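Local coordinates for ABC transporter periplasmic peptide-binding protein (Pseudoalteromonas, PDB 4QFL) that binds dipeptides such as Ala-Phe in the periplasm and probably hands them to an ABC transporter for uptake, at residues N197-E200 with N201-D204; I254-L258 with T259-D263; M396-D399 with L400-G404; I418-I421 with G422-R425; T478-N481 with L482-Q485. All blocks are in the same frame, centred on the assembly; numbering follows the deposited sequence.

Interaction 1: N197-E200 with N201-D204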
loop_
_atom_site.group_PDB
_atom_site.type_symbol
_atom_site.label_atom_id
_atom_site.label_comp_id
_atom_site.label_asym_id
_atom_site.label_seq_id
_atom_site.Cartn_x
_atom_site.Cartn_y
_atom_site.Cartn_z
ATOM N N ASN A 197 0.914 8.661 -32.051
ATOM C CA ASN A 197 1.251 7.396 -32.690
ATOM C C ASN A 197 0.268 6.277 -32.380
ATOM O O ASN A 197 0.452 5.144 -32.830
ATOM C CB ASN A 197 2.658 6.955 -32.281
ATOM C CG ASN A 197 3.723 7.844 -32.851
ATOM O OD1 ASN A 197 3.452 8.639 -33.750
ATOM N ND2 ASN A 197 4.946 7.716 -32.346
ATOM N N ASN A 198 -0.769 6.586 -31.612
ATOM C CA ASN A 198 -1.679 5.555 -31.132
ATOM C C ASN A 198 -0.923 4.504 -30.322
ATOM O O ASN A 198 -1.228 3.313 -30.395
ATOM C CB ASN A 198 -2.397 4.890 -32.296
ATOM C CG ASN A 198 -3.094 5.889 -33.190
ATOM O OD1 ASN A 198 -3.697 6.852 -32.709
ATOM N ND2 ASN A 198 -3.005 5.678 -34.506
ATOM N N GLN A 199 0.062 4.961 -29.553
ATOM C CA GLN A 199 0.879 4.073 -28.738
ATOM C C GLN A 199 0.644 4.341 -27.261
ATOM O O GLN A 199 1.528 4.138 -26.433
ATOM C CB GLN A 199 2.353 4.278 -29.049
ATOM C CG GLN A 199 2.741 4.024 -30.485
ATOM C CD GLN A 199 4.178 4.436 -30.752
ATOM O OE1 GLN A 199 4.596 5.554 -30.421
ATOM N NE2 GLN A 199 4.949 3.531 -31.334
ATOM N N GLU A 200 -0.554 4.812 -26.951
ATOM C CA GLU A 200 -0.994 5.009 -25.581
ATOM C C GLU A 200 -0.623 3.838 -24.678
ATOM O O GLU A 200 -0.334 4.028 -23.499
ATOM C CB GLU A 200 -2.509 5.200 -25.551
ATOM C CG GLU A 200 -3.021 6.377 -26.364
ATOM C CD GLU A 200 -3.245 6.052 -27.839
ATOM O OE1 GLU A 200 -3.009 4.902 -28.258
ATOM O OE2 GLU A 200 -3.666 6.962 -28.582
ATOM N N ASN A 201 -0.651 2.630 -25.226
ATOM C CA ASN A 201 -0.378 1.422 -24.459
ATOM C C ASN A 201 1.030 1.404 -23.905
ATOM O O ASN A 201 1.370 0.559 -23.082
ATOM C CB ASN A 201 -0.567 0.185 -25.331
ATOM C CG ASN A 201 0.515 0.053 -26.403
ATOM O OD1 ASN A 201 0.871 1.019 -27.083
ATOM N ND2 ASN A 201 1.053 -1.144 -26.544
ATOM N N LEU A 202 1.855 2.330 -24.377
ATOM C CA LEU A 202 3.256 2.375 -23.989
ATOM C C LEU A 202 3.471 3.290 -22.812
ATOM O O LEU A 202 4.492 3.204 -22.143
ATOM C CB LEU A 202 4.102 2.882 -25.146
ATOM C CG LEU A 202 4.638 1.831 -26.104
ATOM C CD1 LEU A 202 3.680 0.655 -26.248
ATOM C CD2 LEU A 202 4.938 2.479 -27.440
ATOM N N PHE A 203 2.508 4.173 -22.571
ATOM C CA PHE A 203 2.671 5.225 -21.583
ATOM C C PHE A 203 3.014 4.682 -20.202
ATOM O O PHE A 203 3.932 5.170 -19.548
ATOM C CB PHE A 203 1.430 6.122 -21.529
ATOM C CG PHE A 203 1.649 7.399 -20.777
ATOM C CD1 PHE A 203 2.502 8.362 -21.263
ATOM C CD2 PHE A 203 1.001 7.634 -19.582
ATOM C CE1 PHE A 203 2.714 9.531 -20.567
ATOM C CE2 PHE A 203 1.212 8.809 -18.886
ATOM C CZ PHE A 203 2.067 9.752 -19.385
ATOM N N ASP A 204 2.294 3.656 -19.769
ATOM C CA ASP A 204 2.481 3.112 -18.426
ATOM C C ASP A 204 3.646 2.106 -18.304
ATOM O O ASP A 204 4.035 1.730 -17.197
ATOM C CB ASP A 204 1.169 2.484 -17.935
ATOM C CG ASP A 204 0.069 3.512 -17.732
ATOM O OD1 ASP A 204 0.397 4.658 -17.387
ATOM O OD2 ASP A 204 -1.122 3.185 -17.921
HETATM O O HOH W 1 -0.090 2.994 -20.935
#

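Interaction 2: I254-L258 with T259-D263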
loop_
_atom_site.group_PDB
_atom_site.type_symbol
_atom_site.label_atom_id
_atom_site.label_comp_id
_atom_site.label_asym_id
_atom_site.label_seq_id
_atom_site.Cartn_x
_atom_site.Cartn_y
_atom_site.Cartn_z
ATOM N N ILE A 254 17.754 -13.722 0.988
ATOM C CA ILE A 254 18.738 -13.829 2.054
ATOM C C ILE A 254 20.049 -14.372 1.492
ATOM O O ILE A 254 21.115 -13.808 1.725
ATOM C CB ILE A 254 18.263 -14.766 3.188
ATOM C CG1 ILE A 254 16.974 -14.248 3.808
ATOM C CG2 ILE A 254 19.347 -14.902 4.276
ATOM C CD1 ILE A 254 17.155 -13.006 4.592
ATOM N N ALA A 255 19.959 -15.473 0.754
ATOM C CA ALA A 255 21.131 -16.082 0.152
ATOM C C ALA A 255 21.902 -15.067 -0.694
ATOM O O ALA A 255 23.135 -15.019 -0.654
ATOM C CB ALA A 255 20.727 -17.282 -0.684
ATOM N N LYS A 256 21.178 -14.249 -1.452
ATOM C CA LYS A 256 21.810 -13.265 -2.331
ATOM C C LYS A 256 22.451 -12.090 -1.618
ATOM O O LYS A 256 23.392 -11.507 -2.128
ATOM C CB LYS A 256 20.836 -12.759 -3.379
ATOM C CG LYS A 256 20.520 -13.797 -4.424
ATOM C CD LYS A 256 19.506 -13.285 -5.425
ATOM C CE LYS A 256 19.418 -14.218 -6.613
ATOM N NZ LYS A 256 18.485 -13.699 -7.633
ATOM N N ILE A 257 21.966 -11.723 -0.444
ATOM C CA ILE A 257 22.688 -10.685 0.275
ATOM C C ILE A 257 23.956 -11.283 0.881
ATOM O O ILE A 257 25.000 -10.639 0.931
ATOM C CB ILE A 257 21.825 -9.956 1.330
ATOM C CG1 ILE A 257 22.511 -8.656 1.759
ATOM C CG2 ILE A 257 21.547 -10.844 2.530
ATOM C CD1 ILE A 257 21.697 -7.856 2.719
ATOM N N LEU A 258 23.878 -12.539 1.296
ATOM C CA LEU A 258 25.042 -13.219 1.864
ATOM C C LEU A 258 26.197 -13.352 0.857
ATOM O O LEU A 258 27.358 -13.163 1.210
ATOM C CB LEU A 258 24.640 -14.587 2.436
ATOM C CG LEU A 258 23.751 -14.496 3.676
ATOM C CD1 LEU A 258 23.335 -15.862 4.187
ATOM C CD2 LEU A 258 24.461 -13.713 4.767
ATOM N N THR A 259 25.871 -13.667 -0.393
ATOM C CA THR A 259 26.871 -13.852 -1.440
ATOM C C THR A 259 27.208 -12.532 -2.089
ATOM O O THR A 259 28.012 -12.477 -3.022
ATOM C CB THR A 259 26.343 -14.749 -2.559
ATOM O OG1 THR A 259 25.205 -14.120 -3.164
ATOM C CG2 THR A 259 25.948 -16.112 -2.016
ATOM N N LYS A 260 26.561 -11.479 -1.607
ATOM C CA LYS A 260 26.745 -10.131 -2.120
ATOM C C LYS A 260 26.294 -9.980 -3.566
ATOM O O LYS A 260 26.762 -9.097 -4.282
ATOM C CB LYS A 260 28.190 -9.672 -1.915
ATOM C CG LYS A 260 28.623 -9.811 -0.459
ATOM C CD LYS A 260 30.124 -9.671 -0.266
ATOM C CE LYS A 260 30.596 -10.466 0.963
ATOM N NZ LYS A 260 30.585 -11.962 0.749
ATOM N N GLU A 261 25.373 -10.840 -3.993
ATOM C CA GLU A 261 24.736 -10.661 -5.283
ATOM C C GLU A 261 23.753 -9.505 -5.184
ATOM O O GLU A 261 23.457 -8.840 -6.174
ATOM C CB GLU A 261 24.007 -11.931 -5.711
ATOM C CG GLU A 261 24.915 -13.107 -6.044
ATOM C CD GLU A 261 24.199 -14.192 -6.843
ATOM O OE1 GLU A 261 23.086 -13.927 -7.349
ATOM O OE2 GLU A 261 24.748 -15.312 -6.975
ATOM N N CYS A 262 23.253 -9.281 -3.974
ATOM C CA CYS A 262 22.346 -8.181 -3.679
ATOM C C CYS A 262 22.929 -7.295 -2.602
ATOM O O CYS A 262 23.524 -7.793 -1.654
ATOM C CB CYS A 262 20.997 -8.709 -3.190
ATOM S SG CYS A 262 19.815 -8.994 -4.516
ATOM N N ASP A 263 22.732 -5.986 -2.738
ATOM C CA ASP A 263 23.199 -5.017 -1.753
ATOM C C ASP A 263 22.108 -4.665 -0.757
ATOM O O ASP A 263 22.393 -4.283 0.370
ATOM C CB ASP A 263 23.662 -3.749 -2.452
ATOM C CG ASP A 263 24.709 -4.028 -3.492
ATOM O OD1 ASP A 263 25.719 -4.674 -3.146
ATOM O OD2 ASP A 263 24.514 -3.628 -4.656
#

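Interaction 3: M396-D399 with L400-G404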
loop_
_atom_site.group_PDB
_atom_site.type_symbol
_atom_site.label_atom_id
_atom_site.label_comp_id
_atom_site.label_asym_id
_atom_site.label_seq_id
_atom_site.Cartn_x
_atom_site.Cartn_y
_atom_site.Cartn_z
ATOM N N MET A 396 -3.186 -21.848 11.971
ATOM C CA MET A 396 -4.639 -21.710 12.068
ATOM C C MET A 396 -5.355 -22.983 11.623
ATOM O O MET A 396 -6.388 -23.351 12.178
ATOM C CB MET A 396 -5.117 -20.511 11.255
ATOM C CG MET A 396 -4.628 -19.180 11.788
ATOM S SD MET A 396 -4.925 -17.875 10.588
ATOM C CE MET A 396 -5.708 -16.652 11.631
ATOM N N GLN A 397 -4.786 -23.647 10.624
ATOM C CA GLN A 397 -5.269 -24.935 10.143
ATOM C C GLN A 397 -5.329 -25.949 11.294
ATOM O O GLN A 397 -6.350 -26.601 11.508
ATOM C CB GLN A 397 -4.356 -25.421 9.018
ATOM C CG GLN A 397 -4.620 -26.822 8.501
ATOM C CD GLN A 397 -3.768 -27.152 7.281
ATOM O OE1 GLN A 397 -2.543 -27.296 7.370
ATOM N NE2 GLN A 397 -4.416 -27.269 6.129
ATOM N N SER A 398 -4.239 -26.064 12.044
ATOM C CA SER A 398 -4.226 -26.887 13.244
ATOM C C SER A 398 -5.265 -26.438 14.279
ATOM O O SER A 398 -6.002 -27.260 14.826
ATOM C CB SER A 398 -2.834 -26.879 13.875
ATOM O OG SER A 398 -2.900 -27.242 15.250
ATOM N N ASP A 399 -5.318 -25.139 14.559
ATOM C CA ASP A 399 -6.254 -24.618 15.554
ATOM C C ASP A 399 -7.708 -24.946 15.225
ATOM O O ASP A 399 -8.468 -25.338 16.112
ATOM C CB ASP A 399 -6.119 -23.103 15.708
ATOM C CG ASP A 399 -4.925 -22.702 16.543
ATOM O OD1 ASP A 399 -4.364 -23.573 17.238
ATOM O OD2 ASP A 399 -4.554 -21.508 16.507
ATOM N N LEU A 400 -8.093 -24.765 13.959
ATOM C CA LEU A 400 -9.489 -24.896 13.536
ATOM C C LEU A 400 -9.925 -26.345 13.408
ATOM O O LEU A 400 -11.075 -26.677 13.685
ATOM C CB LEU A 400 -9.719 -24.175 12.212
ATOM C CG LEU A 400 -9.754 -22.651 12.302
ATOM C CD1 LEU A 400 -9.565 -22.019 10.933
ATOM C CD2 LEU A 400 -11.039 -22.174 12.938
ATOM N N ARG A 401 -9.008 -27.201 12.970
ATOM C CA ARG A 401 -9.269 -28.632 12.926
ATOM C C ARG A 401 -9.821 -29.106 14.271
ATOM O O ARG A 401 -10.631 -30.039 14.328
ATOM C CB ARG A 401 -7.991 -29.404 12.578
ATOM C CG ARG A 401 -8.185 -30.910 12.416
ATOM C CD ARG A 401 -6.858 -31.634 12.233
ATOM N NE ARG A 401 -7.025 -33.083 12.135
ATOM C CZ ARG A 401 -6.934 -33.778 11.002
ATOM N NH1 ARG A 401 -6.667 -33.160 9.856
ATOM N NH2 ARG A 401 -7.105 -35.097 11.010
ATOM N N LYS A 402 -9.392 -28.450 15.347
ATOM C CA LYS A 402 -9.728 -28.883 16.707
ATOM C C LYS A 402 -11.180 -28.608 17.112
ATOM O O LYS A 402 -11.742 -29.300 17.973
ATOM C CB LYS A 402 -8.756 -28.281 17.723
ATOM C CG LYS A 402 -7.344 -28.834 17.606
ATOM C CD LYS A 402 -6.425 -28.208 18.638
ATOM C CE LYS A 402 -4.993 -28.658 18.426
ATOM N NZ LYS A 402 -4.056 -27.960 19.349
ATOM N N ILE A 403 -11.785 -27.598 16.498
ATOM C CA ILE A 403 -13.208 -27.381 16.661
ATOM C C ILE A 403 -13.936 -27.989 15.478
ATOM O O ILE A 403 -15.150 -27.848 15.352
ATOM C CB ILE A 403 -13.560 -25.901 16.745
ATOM C CG1 ILE A 403 -13.120 -25.177 15.472
ATOM C CG2 ILE A 403 -12.923 -25.285 17.961
ATOM C CD1 ILE A 403 -13.689 -23.783 15.357
ATOM N N GLY A 404 -13.187 -28.646 14.598
ATOM C CA GLY A 404 -13.779 -29.381 13.500
ATOM C C GLY A 404 -13.926 -28.621 12.197
ATOM O O GLY A 404 -14.711 -29.018 11.324
HETATM O O HOH W 2 -5.841 -25.122 19.600
#

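Interaction 4: I418-I421 with G422-R425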
loop_
_atom_site.group_PDB
_atom_site.type_symbol
_atom_site.label_atom_id
_atom_site.label_comp_id
_atom_site.label_asym_id
_atom_site.label_seq_id
_atom_site.Cartn_x
_atom_site.Cartn_y
_atom_site.Cartn_z
ATOM N N ILE A 418 -3.285 -11.237 -5.399
ATOM C CA ILE A 418 -4.017 -9.989 -5.198
ATOM C C ILE A 418 -5.226 -9.922 -6.125
ATOM O O ILE A 418 -6.334 -9.578 -5.718
ATOM C CB ILE A 418 -3.108 -8.765 -5.459
ATOM C CG1 ILE A 418 -1.971 -8.709 -4.438
ATOM C CG2 ILE A 418 -3.930 -7.476 -5.442
ATOM C CD1 ILE A 418 -2.441 -8.688 -3.041
ATOM N N GLN A 419 -4.992 -10.267 -7.378
ATOM C CA GLN A 419 -6.025 -10.251 -8.405
ATOM C C GLN A 419 -7.202 -11.171 -8.052
ATOM O O GLN A 419 -8.360 -10.781 -8.148
ATOM C CB GLN A 419 -5.388 -10.637 -9.751
ATOM C CG GLN A 419 -6.348 -10.849 -10.890
ATOM C CD GLN A 419 -6.872 -9.549 -11.459
ATOM O OE1 GLN A 419 -6.947 -8.530 -10.764
ATOM N NE2 GLN A 419 -7.239 -9.575 -12.739
ATOM N N ARG A 420 -6.896 -12.388 -7.624
ATOM C CA ARG A 420 -7.933 -13.362 -7.317
ATOM C C ARG A 420 -8.661 -13.053 -6.002
ATOM O O ARG A 420 -9.819 -13.442 -5.811
ATOM C CB ARG A 420 -7.373 -14.791 -7.369
ATOM C CG ARG A 420 -6.992 -15.234 -8.806
ATOM C CD ARG A 420 -6.456 -16.675 -8.895
ATOM N NE ARG A 420 -5.974 -17.012 -10.240
ATOM C CZ ARG A 420 -5.429 -18.181 -10.583
ATOM N NH1 ARG A 420 -5.288 -19.151 -9.693
ATOM N NH2 ARG A 420 -5.023 -18.386 -11.824
ATOM N N ILE A 421 -8.000 -12.321 -5.111
ATOM C CA ILE A 421 -8.662 -11.817 -3.911
ATOM C C ILE A 421 -9.605 -10.651 -4.267
ATOM O O ILE A 421 -10.679 -10.499 -3.671
ATOM C CB ILE A 421 -7.639 -11.398 -2.814
ATOM C CG1 ILE A 421 -6.854 -12.612 -2.292
ATOM C CG2 ILE A 421 -8.346 -10.760 -1.656
ATOM C CD1 ILE A 421 -7.686 -13.580 -1.440
ATOM N N GLY A 422 -9.203 -9.838 -5.240
ATOM C CA GLY A 422 -10.057 -8.774 -5.740
ATOM C C GLY A 422 -11.283 -9.321 -6.453
ATOM O O GLY A 422 -12.298 -8.634 -6.580
ATOM N N GLU A 423 -11.180 -10.563 -6.924
ATOM C CA GLU A 423 -12.289 -11.257 -7.577
ATOM C C GLU A 423 -13.056 -12.093 -6.573
ATOM O O GLU A 423 -13.875 -12.928 -6.947
ATOM C CB GLU A 423 -11.766 -12.155 -8.696
ATOM C CG GLU A 423 -11.127 -11.404 -9.849
ATOM C CD GLU A 423 -10.298 -12.295 -10.751
ATOM O OE1 GLU A 423 -10.416 -13.529 -10.636
ATOM O OE2 GLU A 423 -9.521 -11.768 -11.576
ATOM N N HIS A 424 -12.778 -11.850 -5.297
ATOM C CA HIS A 424 -13.365 -12.580 -4.176
ATOM C C HIS A 424 -13.556 -14.099 -4.380
ATOM O O HIS A 424 -14.607 -14.658 -4.051
ATOM C CB HIS A 424 -14.648 -11.894 -3.684
ATOM C CG HIS A 424 -15.794 -11.977 -4.643
ATOM N ND1 HIS A 424 -15.979 -11.069 -5.661
ATOM C CD2 HIS A 424 -16.826 -12.849 -4.719
ATOM C CE1 HIS A 424 -17.070 -11.388 -6.337
ATOM N NE2 HIS A 424 -17.600 -12.465 -5.788
ATOM N N ARG A 425 -12.521 -14.765 -4.892
ATOM C CA ARG A 425 -12.560 -16.219 -5.064
ATOM C C ARG A 425 -12.390 -16.989 -3.745
ATOM O O ARG A 425 -12.597 -18.203 -3.692
ATOM C CB ARG A 425 -11.513 -16.680 -6.093
ATOM C CG ARG A 425 -11.847 -16.310 -7.547
ATOM C CD ARG A 425 -11.278 -17.323 -8.553
ATOM N NE ARG A 425 -10.549 -16.689 -9.654
ATOM C CZ ARG A 425 -9.831 -17.354 -10.559
ATOM N NH1 ARG A 425 -9.738 -18.679 -10.508
ATOM N NH2 ARG A 425 -9.196 -16.690 -11.514
#

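Interaction 5: T478-N481 with L482-Q485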
loop_
_atom_site.group_PDB
_atom_site.type_symbol
_atom_site.label_atom_id
_atom_site.label_comp_id
_atom_site.label_asym_id
_atom_site.label_seq_id
_atom_site.Cartn_x
_atom_site.Cartn_y
_atom_site.Cartn_z
ATOM N N THR A 478 -12.318 18.847 9.900
ATOM C CA THR A 478 -10.880 18.790 10.126
ATOM C C THR A 478 -10.559 18.748 11.612
ATOM O O THR A 478 -9.406 18.592 12.005
ATOM C CB THR A 478 -10.181 20.006 9.541
ATOM O OG1 THR A 478 -10.645 21.175 10.223
ATOM C CG2 THR A 478 -10.475 20.123 8.057
ATOM N N ASP A 479 -11.588 18.895 12.435
ATOM C CA ASP A 479 -11.425 18.878 13.882
ATOM C C ASP A 479 -11.027 17.485 14.364
ATOM O O ASP A 479 -11.797 16.538 14.222
ATOM C CB ASP A 479 -12.733 19.294 14.544
ATOM C CG ASP A 479 -12.588 19.506 16.031
ATOM O OD1 ASP A 479 -12.345 18.522 16.757
ATOM O OD2 ASP A 479 -12.731 20.662 16.474
ATOM N N LEU A 480 -9.843 17.361 14.956
ATOM C CA LEU A 480 -9.292 16.044 15.271
ATOM C C LEU A 480 -10.076 15.299 16.339
ATOM O O LEU A 480 -10.168 14.077 16.301
ATOM C CB LEU A 480 -7.818 16.141 15.662
ATOM C CG LEU A 480 -6.937 16.787 14.595
ATOM C CD1 LEU A 480 -5.588 17.089 15.179
ATOM C CD2 LEU A 480 -6.814 15.894 13.377
ATOM N N ASN A 481 -10.635 16.026 17.294
ATOM C CA ASN A 481 -11.454 15.387 18.312
ATOM C C ASN A 481 -12.713 14.763 17.691
ATOM O O ASN A 481 -13.115 13.648 18.043
ATOM C CB ASN A 481 -11.818 16.378 19.428
ATOM C CG ASN A 481 -10.588 16.989 20.106
ATOM O OD1 ASN A 481 -9.703 16.272 20.587
ATOM N ND2 ASN A 481 -10.530 18.322 20.142
ATOM N N LEU A 482 -13.327 15.482 16.758
ATOM C CA LEU A 482 -14.515 14.981 16.075
ATOM C C LEU A 482 -14.175 13.766 15.200
ATOM O O LEU A 482 -14.833 12.729 15.288
ATOM C CB LEU A 482 -15.163 16.101 15.256
ATOM C CG LEU A 482 -15.556 17.308 16.123
ATOM C CD1 LEU A 482 -15.848 18.598 15.320
ATOM C CD2 LEU A 482 -16.742 16.922 17.004
ATOM N N ARG A 483 -13.131 13.891 14.384
ATOM C CA ARG A 483 -12.651 12.775 13.564
ATOM C C ARG A 483 -12.499 11.508 14.399
ATOM O O ARG A 483 -12.975 10.436 14.023
ATOM C CB ARG A 483 -11.322 13.134 12.876
ATOM C CG ARG A 483 -11.424 14.337 11.911
ATOM C CD ARG A 483 -10.244 14.434 10.960
ATOM N NE ARG A 483 -10.212 13.299 10.044
ATOM C CZ ARG A 483 -9.157 12.942 9.322
ATOM N NH1 ARG A 483 -8.030 13.636 9.397
ATOM N NH2 ARG A 483 -9.235 11.882 8.524
ATOM N N LYS A 484 -11.849 11.625 15.551
ATOM C CA LYS A 484 -11.605 10.441 16.364
ATOM C C LYS A 484 -12.884 9.813 16.924
ATOM O O LYS A 484 -12.964 8.601 17.092
ATOM C CB LYS A 484 -10.598 10.705 17.477
ATOM C CG LYS A 484 -10.183 9.414 18.172
ATOM C CD LYS A 484 -9.389 9.658 19.450
ATOM C CE LYS A 484 -9.557 8.491 20.438
ATOM N NZ LYS A 484 -8.721 7.340 20.049
ATOM N N GLN A 485 -13.893 10.630 17.195
ATOM C CA GLN A 485 -15.186 10.095 17.622
ATOM C C GLN A 485 -15.731 9.132 16.588
ATOM O O GLN A 485 -16.165 8.024 16.897
ATOM C CB GLN A 485 -16.195 11.220 17.809
ATOM C CG GLN A 485 -16.086 11.918 19.135
ATOM C CD GLN A 485 -17.170 12.945 19.307
ATOM O OE1 GLN A 485 -17.481 13.691 18.375
ATOM N NE2 GLN A 485 -17.777 12.977 20.490
HETATM O O HOH W 3 -7.728 16.591 10.198
#

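Interaction 1: N197-E200 with N201-D204
Q199 and L202 lean on each other across a tight turn that follows helix 188-196. One leucine methyl, CD2, does the touching: it lies 3.5 Å from Q199 CB and follows the glutamine chain out to its amide. Q199 sends its CG beside its own backbone N (chi1 -59°), and from there the amide turns back to N197, whose ND2 donates to Q199 OE1 over 2.9 Å. That donor lies above the plane of the glutamine amide, whereas OE1 lies in the plane of the N197 amide. An alanine at Q199 would probably leave N197 ND2 without this acceptor and open a gap beside the L202 methyl.

The backbone is drawn in closely. L202 N donates to Q199 O at 2.8 Å, and F203 N to E200 O at 3.0 Å. E200 O also accepts from a water at 2.8 Å, and the same water accepts from D204 N at 2.7 Å. Inward, the F203 ring meets those of Y132 and Y190, and the D204 carboxylate makes a salt bridge with R124 and accepts a hydrogen bond from N43. The other side is loose: N197, N198 and N201 face solvent. N198, with positive phi, closes the helix in a Schellman motif, and the two successive i to i+3 bonds after it are typical of overlapping type I beta-turns.

Interaction 2: I254-L258 with T259-D263
The backbone of T259 still bonds back to the helix, T259 N to A255 O at 3.1 Å, before K260 takes positive phi (64°) and folds E261 and C262 against K256. The K256 carbonyl is the acceptor that gathers this reversal: C262 N reaches K256 O at 2.9 Å, and E261 N adds a weaker, bent bond. The E261 bond and the weak one from K260 N to I257 O are the pair of a Schellman motif closing helix 250-258, with K260 as C-prime; the C262 bond is extra. The T259 hydroxyl hovers over the same helix end, near both A255 O and K256 O; its bonds there are weak, and which oxygen takes the proton is not settled.

Among the side chains, K256 runs out fully extended from a CG set beside its backbone N (chi1 -71°), and its aliphatic stem passes aslant of E261. E261 OE1 lies 3.8 Å from K256 CE but 4.6 Å from K256 NZ, so this is contact with the stem and not an ion pair; the ammonium goes to D245 and T247. C262 SG rests 4.1 Å from K256 CB, and its sulfur is joined to C34 in a disulfide. I257 CA points its hydrogen at C262 O, 3.6 Å away and nearly straight. K260 NZ weakly reaches L258 O at 3.5 Å. A positive charge near these terminal carbonyls probably suits the negative end of the helix dipole, while the disulfide ties the turn, whose backbone bonds are partly weak, covalently to strand 30-35.

Interaction 3: M396-D399 with L400-G404
Close to the end of helix 389-401, which links parallel strands 373-378 and 406-410 in a beta-alpha-beta unit, L400, R401 and K402 bond back to the turn M396-D399. L400 N donates to M396 O at 2.8 Å, and R401 N to Q397 O at 3.1 Å. The next bond, K402 N to D399 O, is longer and weak, with a span of three residues instead of four.

The carbonyl oxygens also receive the side-chain stems. L400 CG lies 3.4 Å from M396 O, and K402 CG lies 3.5 Å from S398 O. The K402 chain then runs fully extended past S398, bringing CE to 4.1 Å from S398 OG. Within the beta-alpha-beta unit M396 and L400 are buried: L400 packs on W295 and V407, M396 on W295 and I317. Q397, partly exposed, donates through NE2 to V407 O of the following strand.

On the outer side, D399 and K402 are linked through a water that donates to D399 OD1 at 3.2 Å and weakly accepts from K402 NZ at 3.4 Å; the two charged ends do not touch. D399 OD2 accepts from D318 N. The chain leaves at G404, whose positive phi (93°) completes a Schellman motif; a CB there would be jammed against the carbonyl oxygen of I403.

Interaction 4: I418-I421 with G422-R425
R420 and R425 carry the contact by an offset stack of their guanidinium groups. Their centres are 4.5 Å apart and the planes are turned by 26°, with R420 CD 3.7 Å above the middle of the R425 group. R420 reaches there as a straight arm, whereas R425 bends at its third torsion (-131°). The nearest nitrogens, R420 NE and R425 NH2, are 3.5 Å apart; both are donors. E423 probably eases the like charges, since its OE1 meets the edge of the R425 guanidinium in plane, 3.3 Å from R425 NE in a weak salt bridge. R420 also makes a cation-pi contact with Y412.

Beneath the stack, R425 N bonds to R420 O at 3.1 Å. G422 contributes backbone alone, its N donating to I418 O at 2.9 Å in the last turn. H424, at positive phi, donates through its backbone N to I421 O at 3.0 Å. H424 N and R425 N thus make the paired bonds of a Schellman motif, with H424 as C-prime residue, ending helix 414-422, whose I418 lines the pocket of the bound phenylalanine.

Interaction 5: T478-N481 with L482-Q485
The D479 carboxylate carries L482 over one face: L482 CD1 lies 3.5 Å from D479 CG, and L482 CG sits over the same face. L482 N comes in from that side too, 27° out of the carboxylate plane, and donates to D479 OD1 at 3.2 Å on the anti side. The carboxylate is placed for this by a first torsion of -171°, which puts D479 CG opposite its own backbone N, while the leucine crosses aslant with CD1 3.3 Å from D479 CB. The other flat group, the R483 guanidinium, is reached through its nitrogens: NH1 donates to a water at 3.1 Å, which in turn donates to T478 O, while NH2 is held by D439 and Y487.

Along the backbone, R483 N meets D479 O at 3.0 Å in a nearly straight bond, and R483 CG presses against the same oxygen at 3.2 Å. K484 N to L480 O carries on the helical ladder; the K484 ammonium pairs with E346. With an alanine in place of D479, L482 N would probably be left without its capping acceptor and the leucine freer to turn. Because its OD1 accepts from L482 N, D479 serves as the N-cap of helix 480-497, and its negative charge at the positive end of the helix dipole probably favours both the start of the helix and the ionised carboxylate.

How the interactions relate
The five contacts follow one another along the chain without overlap, and none touches another. Interactions 1 to 4 mark places where helices 188-196, 250-258, 389-401 and 414-422 give way to loops, whereas interaction 5 marks the start of helix 480-497. Interactions 3 and 4 are the nearest pair by centres, about 25 Å apart, and strand 406-410 lies between their helices in the chain. Interactions 1 and 3 are the farthest, centres about 51 Å apart on opposite sides of the chain's centre. Interaction 4 is closest to that centre and has I418 at the bound phenylalanine; the other four lie farther out, at or just beyond helix ends, spread over this single-chain binding protein.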